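Side-chain contacts in cytochrome B5-HOST origin (Ostreococcus tauri virus 2, PDB 4B8N), which binds haem in a cytochrome b5 fold encoded by an algal virus and probably serves as an electron carrier: residues 32-36 with 37-41; 18-21 with 22-25. One frame throughout, in Å; residues are numbered along the deposited sequence.

Contact 1: residues 32-36 with 37-41; sequences VIIKD and IVYDL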
ATOM      1  N   VAL A  32      -1.831  -1.267  -1.487  1.00 18.51           N
ATOM      2  CA  VAL A  32      -1.262  -2.136  -0.454  1.00 21.47           C
ATOM      3  C   VAL A  32      -1.952  -1.827   0.878  1.00 23.29           C
ATOM      4  O   VAL A  32      -2.195  -0.656   1.182  1.00 17.98           O
ATOM      5  CB  VAL A  32       0.276  -1.943  -0.326  1.00 21.79           C
ATOM      6  CG1 VAL A  32       0.848  -2.782   0.802  1.00 25.84           C
ATOM      7  CG2 VAL A  32       0.983  -2.293  -1.631  1.00 25.29           C
ATOM      8  N   ILE A  33      -2.276  -2.873   1.647  1.00 21.99           N
ATOM      9  CA  ILE A  33      -2.885  -2.720   2.978  1.00 21.19           C
ATOM     10  C   ILE A  33      -1.782  -2.776   4.028  1.00 21.62           C
ATOM     11  O   ILE A  33      -0.986  -3.714   4.046  1.00 20.59           O
ATOM     12  CB  ILE A  33      -3.923  -3.830   3.321  1.00 21.51           C
ATOM     13  CG1 ILE A  33      -5.032  -3.941   2.258  1.00 20.02           C
ATOM     14  CG2 ILE A  33      -4.535  -3.574   4.712  1.00 23.95           C
ATOM     15  CD1 ILE A  33      -5.801  -5.266   2.302  1.00 20.37           C
ATOM     16  N   ILE A  34      -1.742  -1.769   4.899  1.00 22.97           N
ATOM     17  CA  ILE A  34      -0.856  -1.772   6.070  1.00 22.57           C
ATOM     18  C   ILE A  34      -1.688  -1.331   7.277  1.00 27.87           C
ATOM     19  O   ILE A  34      -2.228  -0.215   7.294  1.00 24.62           O
ATOM     20  CB  ILE A  34       0.373  -0.840   5.876  1.00 23.54           C
ATOM     21  CG1 ILE A  34       1.178  -1.258   4.639  1.00 26.34           C
ATOM     22  CG2 ILE A  34       1.259  -0.817   7.132  1.00 23.42           C
ATOM     23  CD1 ILE A  34       2.284  -0.301   4.256  1.00 29.56           C
ATOM     24  N   LYS A  35      -1.793  -2.223   8.262  1.00 27.33           N
ATOM     25  CA  LYS A  35      -2.642  -2.058   9.455  1.00 26.50           C
ATOM     26  C   LYS A  35      -4.045  -1.618   9.116  1.00 31.10           C
ATOM     27  O   LYS A  35      -4.522  -0.620   9.664  1.00 32.66           O
ATOM     28  CB  LYS A  35      -2.028  -1.074  10.466  1.00 28.84           C
ATOM     29  CG  LYS A  35      -0.593  -1.403  10.862  1.00 34.35           C
ATOM     30  CD  LYS A  35      -0.111  -0.567  12.032  1.00 38.75           C
ATOM     31  CE  LYS A  35       0.083   0.892  11.633  1.00 49.18           C
ATOM     32  NZ  LYS A  35       1.017   1.072  10.484  1.00 45.08           N
ATOM     33  N   ASP A  36      -4.678  -2.333   8.182  1.00 25.07           N
ATOM     34  CA  ASP A  36      -6.083  -2.123   7.822  1.00 27.96           C
ATOM     35  C   ASP A  36      -6.397  -0.783   7.146  1.00 28.33           C
ATOM     36  O   ASP A  36      -7.576  -0.390   7.029  1.00 26.60           O
ATOM     37  CB  ASP A  36      -6.995  -2.370   9.039  1.00 31.38           C
ATOM     38  CG  ASP A  36      -7.001  -3.841   9.483  1.00 39.96           C
ATOM     39  OD1 ASP A  36      -6.724  -4.746   8.658  1.00 37.35           O
ATOM     40  OD2 ASP A  36      -7.276  -4.092  10.666  1.00 37.84           O
ATOM     41  N   ILE A  37      -5.341  -0.103   6.690  1.00 23.68           N
ATOM     42  CA  ILE A  37      -5.462   1.130   5.892  1.00 20.74           C
ATOM     43  C   ILE A  37      -4.939   0.880   4.480  1.00 23.48           C
ATOM     44  O   ILE A  37      -3.850   0.323   4.317  1.00 24.67           O
ATOM     45  CB  ILE A  37      -4.698   2.317   6.532  1.00 21.93           C
ATOM     46  CG1 ILE A  37      -5.312   2.685   7.893  1.00 26.46           C
ATOM     47  CG2 ILE A  37      -4.708   3.544   5.619  1.00 17.14           C
ATOM     48  CD1 ILE A  37      -6.745   3.200   7.819  1.00 22.55           C
ATOM     49  N   VAL A  38      -5.712   1.282   3.466  1.00 20.91           N
ATOM     50  CA  VAL A  38      -5.321   1.057   2.073  1.00 18.92           C
ATOM     51  C   VAL A  38      -4.521   2.259   1.567  1.00 23.17           C
ATOM     52  O   VAL A  38      -4.966   3.392   1.694  1.00 21.73           O
ATOM     53  CB  VAL A  38      -6.553   0.824   1.166  1.00 20.84           C
ATOM     54  CG1 VAL A  38      -6.133   0.423  -0.238  1.00 17.79           C
ATOM     55  CG2 VAL A  38      -7.468  -0.231   1.760  1.00 23.49           C
ATOM     56  N   TYR A  39      -3.336   1.998   1.017  1.00 21.70           N
ATOM     57  CA  TYR A  39      -2.499   3.015   0.390  1.00 22.69           C
ATOM     58  C   TYR A  39      -2.416   2.758  -1.116  1.00 23.49           C
ATOM     59  O   TYR A  39      -2.260   1.621  -1.539  1.00 24.21           O
ATOM     60  CB  TYR A  39      -1.091   2.975   1.010  1.00 23.97           C
ATOM     61  CG  TYR A  39      -1.083   3.243   2.503  1.00 23.14           C
ATOM     62  CD1 TYR A  39      -1.269   2.213   3.433  1.00 22.96           C
ATOM     63  CD2 TYR A  39      -0.936   4.536   2.984  1.00 24.84           C
ATOM     64  CE1 TYR A  39      -1.283   2.468   4.801  1.00 25.50           C
ATOM     65  CE2 TYR A  39      -0.932   4.801   4.342  1.00 25.55           C
ATOM     66  CZ  TYR A  39      -1.114   3.778   5.247  1.00 21.18           C
ATOM     67  OH  TYR A  39      -1.116   4.074   6.594  1.00 19.68           O
ATOM     68  N   ASP A  40      -2.534   3.812  -1.918  1.00 18.67           N
ATOM     69  CA  ASP A  40      -2.274   3.699  -3.343  1.00 22.77           C
ATOM     70  C   ASP A  40      -0.825   4.071  -3.571  1.00 22.92           C
ATOM     71  O   ASP A  40      -0.467   5.251  -3.538  1.00 19.00           O
ATOM     72  CB  ASP A  40      -3.209   4.574  -4.179  1.00 23.70           C
ATOM     73  CG  ASP A  40      -2.951   4.449  -5.689  1.00 25.28           C
ATOM     74  OD1 ASP A  40      -1.956   3.825  -6.117  1.00 26.06           O
ATOM     75  OD2 ASP A  40      -3.766   4.983  -6.461  1.00 34.35           O
ATOM     76  N   LEU A  41       0.008   3.055  -3.778  1.00 21.83           N
ATOM     77  CA  LEU A  41       1.444   3.274  -3.880  1.00 18.39           C
ATOM     78  C   LEU A  41       1.955   3.356  -5.315  1.00 19.63           C
ATOM     79  O   LEU A  41       3.162   3.406  -5.539  1.00 22.96           O
ATOM     80  CB  LEU A  41       2.224   2.245  -3.030  1.00 19.91           C
ATOM     81  CG  LEU A  41       1.896   2.261  -1.527  1.00 17.75           C
ATOM     82  CD1 LEU A  41       2.600   1.142  -0.773  1.00 17.93           C
ATOM     83  CD2 LEU A  41       2.221   3.605  -0.909  1.00 16.70           C
TER
HETATM   84  O   HOH W   1      -1.444   2.105   8.499  1.00 27.22           O
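The phenol ring of Y39 lies along the hairpin with its edge to the opposite strand: the backbone oxygens of V32 and I34 both meet that edge, close to the ring plane, and a water sits in the same plane by the hydroxyl. Y39 CE1 rests 3.9 Å from I34 CB. With CG anti to its own carbonyl carbon (chi1 -60°), Y39 sends the ring along the strand towards the turn, where the water hydrogen-bonds to Y39 OH at 2.8 Å and donates to I34 O at 2.7 Å; its link to K35 NZ is weak. At the other end, L41 crosses V32 at about a right angle, CD1 lying 3.9 Å from V32 CB.

Underneath is a beta hairpin with a two-residue loop, a type I' turn from I34 to I37. V32 and Y39 form a hydrogen-bonded antiparallel pair, Y39 N reaching V32 O nearly straight (2.9 Å, 173°). I34 and I37 form the next such pair; there I37 N bonds to I34 O at 3.2 Å.

I34 and L41 touch the haem, I34 as part of its pocket. On the sheet face of I33 and V38 lies helix 18-22, while Y39, on the other face, touches L76 of helix 75-79 and V85 of strand 85-88, the strand next to 37-40.

Contact 2: residues 18-21 with 22-25; sequences LTEI and AKHN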
ATOM      1  N   LEU A  18     -11.765  -6.195   0.439  1.00 29.93           N
ATOM      2  CA  LEU A  18     -10.618  -7.017   0.058  1.00 31.45           C
ATOM      3  C   LEU A  18     -10.703  -7.452  -1.395  1.00 29.25           C
ATOM      4  O   LEU A  18      -9.695  -7.471  -2.104  1.00 30.88           O
ATOM      5  CB  LEU A  18     -10.493  -8.229   0.981  1.00 31.48           C
ATOM      6  CG  LEU A  18     -10.272  -7.946   2.471  1.00 35.22           C
ATOM      7  CD1 LEU A  18     -10.395  -9.240   3.263  1.00 33.39           C
ATOM      8  CD2 LEU A  18      -8.912  -7.316   2.703  1.00 40.82           C
ATOM      9  N   THR A  19     -11.919  -7.770  -1.836  1.00 31.63           N
ATOM     10  CA  THR A  19     -12.189  -8.113  -3.230  1.00 36.08           C
ATOM     11  C   THR A  19     -11.764  -6.989  -4.165  1.00 29.55           C
ATOM     12  O   THR A  19     -11.050  -7.223  -5.146  1.00 26.77           O
ATOM     13  CB  THR A  19     -13.678  -8.485  -3.442  1.00 40.63           C
ATOM     14  OG1 THR A  19     -13.935  -9.746  -2.816  1.00 47.99           O
ATOM     15  CG2 THR A  19     -14.032  -8.609  -4.932  1.00 45.83           C
ATOM     16  N   GLU A  20     -12.197  -5.769  -3.873  1.00 27.78           N
ATOM     17  CA  GLU A  20     -11.830  -4.642  -4.714  0.70 28.89           C
ATOM     18  C   GLU A  20     -10.330  -4.360  -4.622  1.00 29.16           C
ATOM     19  O   GLU A  20      -9.685  -4.064  -5.635  1.00 31.02           O
ATOM     20  CB  GLU A  20     -12.662  -3.398  -4.388  0.70 29.31           C
ATOM     21  CG  GLU A  20     -12.173  -2.102  -5.035  0.70 29.73           C
ATOM     22  CD  GLU A  20     -12.324  -2.058  -6.551  0.70 39.33           C
ATOM     23  OE1 GLU A  20     -13.138  -2.834  -7.109  0.70 31.10           O
ATOM     24  OE2 GLU A  20     -11.626  -1.231  -7.191  0.70 24.03           O
ATOM     25  N   ILE A  21      -9.768  -4.485  -3.422  1.00 24.08           N
ATOM     26  CA  ILE A  21      -8.333  -4.201  -3.226  1.00 23.17           C
ATOM     27  C   ILE A  21      -7.466  -5.141  -4.074  1.00 25.18           C
ATOM     28  O   ILE A  21      -6.520  -4.712  -4.742  1.00 22.76           O
ATOM     29  CB  ILE A  21      -7.930  -4.267  -1.729  1.00 22.88           C
ATOM     30  CG1 ILE A  21      -8.625  -3.154  -0.939  1.00 24.76           C
ATOM     31  CG2 ILE A  21      -6.407  -4.154  -1.559  1.00 21.94           C
ATOM     32  CD1 ILE A  21      -8.661  -3.380   0.563  1.00 21.29           C
ATOM     33  N   ALA A  22      -7.815  -6.417  -4.061  1.00 25.40           N
ATOM     34  CA  ALA A  22      -7.114  -7.440  -4.838  1.00 29.59           C
ATOM     35  C   ALA A  22      -6.973  -7.112  -6.333  1.00 27.58           C
ATOM     36  O   ALA A  22      -6.048  -7.604  -6.985  1.00 29.48           O
ATOM     37  CB  ALA A  22      -7.796  -8.789  -4.657  1.00 29.46           C
ATOM     38  N   LYS A  23      -7.878  -6.286  -6.863  1.00 22.74           N
ATOM     39  CA  LYS A  23      -7.843  -5.908  -8.274  1.00 25.25           C
ATOM     40  C   LYS A  23      -6.728  -4.910  -8.603  1.00 27.45           C
ATOM     41  O   LYS A  23      -6.369  -4.754  -9.774  1.00 28.05           O
ATOM     42  CB  LYS A  23      -9.203  -5.367  -8.738  1.00 28.50           C
ATOM     43  CG  LYS A  23     -10.302  -6.427  -8.771  1.00 36.33           C
ATOM     44  CD  LYS A  23     -11.658  -5.834  -9.120  1.00 34.34           C
ATOM     45  CE  LYS A  23     -12.752  -6.854  -8.860  1.00 44.00           C
ATOM     46  NZ  LYS A  23     -14.091  -6.283  -9.158  1.00 42.13           N
ATOM     47  N   HIS A  24      -6.194  -4.241  -7.576  1.00 24.27           N
ATOM     48  CA  HIS A  24      -5.132  -3.240  -7.754  1.00 26.71           C
ATOM     49  C   HIS A  24      -3.807  -3.861  -7.442  1.00 23.67           C
ATOM     50  O   HIS A  24      -3.163  -3.556  -6.428  1.00 23.26           O
ATOM     51  CB  HIS A  24      -5.409  -1.996  -6.911  1.00 29.73           C
ATOM     52  CG  HIS A  24      -6.756  -1.393  -7.177  1.00 26.16           C
ATOM     53  ND1 HIS A  24      -6.940  -0.401  -8.077  1.00 34.79           N
ATOM     54  CD2 HIS A  24      -8.021  -1.727  -6.694  1.00 25.45           C
ATOM     55  CE1 HIS A  24      -8.247  -0.085  -8.135  1.00 30.43           C
ATOM     56  NE2 HIS A  24      -8.911  -0.903  -7.293  1.00 27.23           N
ATOM     57  N   ASN A  25      -3.388  -4.739  -8.351  1.00 24.41           N
ATOM     58  CA  ASN A  25      -2.310  -5.693  -8.094  1.00 22.57           C
ATOM     59  C   ASN A  25      -1.196  -5.657  -9.144  1.00 24.04           C
ATOM     60  O   ASN A  25      -0.502  -6.655  -9.370  1.00 26.47           O
ATOM     61  CB  ASN A  25      -2.896  -7.118  -7.971  1.00 29.35           C
ATOM     62  CG  ASN A  25      -3.388  -7.688  -9.309  1.00 35.61           C
ATOM     63  OD1 ASN A  25      -3.709  -6.957 -10.256  1.00 23.66           O
ATOM     64  ND2 ASN A  25      -3.443  -9.012  -9.386  1.00 33.46           N
TER
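E20 and H24 carry the side-chain part of this contact through a histidine-carboxylate hydrogen bond: in the conformer of E20 described here (a second is modelled), H24 NE2 donates to E20 OE2 over 2.7 Å, with an angle of 165° at the hydrogen. The two planes are turned 64° apart. E20 OE2 lies nearly in the imidazole plane, at the ring's edge, whereas the nitrogen approaches the carboxylate from above its plane. CG of E20 is anti to the backbone N (chi1 169°) and the chain then bends at chi2, which carries the acid forward along the helix to the histidine.

The other ring nitrogen of H24, ND1, is hydrogen-bonded to D29 OD1, so the imidazole can be held at both nitrogens, which would fix its rotation. Two carboxylates on one ring would tend to favour the protonated form. The ring also stacks on W31.

The backbone bonds change over A22 to H24, where the short helix 18-22 leads on to edge strand 25-26 of the cytochrome b5 sheet. A22 N makes an i-to-i-4 bond to L18 O, 2.9 Å long. The next two reach back only three residues, K23 N to E20 O at 3.1 Å and H24 N to I21 O at 2.9 Å, a tighter winding.

The charged pair is looser. K23 runs out extended and, in the same conformer of E20, crosses it at about a right angle; K23 NZ stays 4.1 Å from E20 OE1, beyond a salt bridge, while K23 CD passes 3.9 Å from that same oxygen.

Contact 1 is mostly buried near the middle of the chain and reaches the haem; contact 2 lies farther out and is only partly buried, with I21 about 12 Å from the haem by its side chain. Their centres are about 11 Å apart, yet they meet directly: V38 CG2 packs on I21 CD1 at 3.6 Å, and I33 CD1 lies 3.7 Å from L18 CD2, so the helix of contact 2 covers one face of the hairpin. Chemistry follows place. Residues 32-41 rely on ladder bonds, aliphatic side chains and a tyrosine, whereas residues 18-25 add a carboxylate and a histidine to the helical backbone bonds.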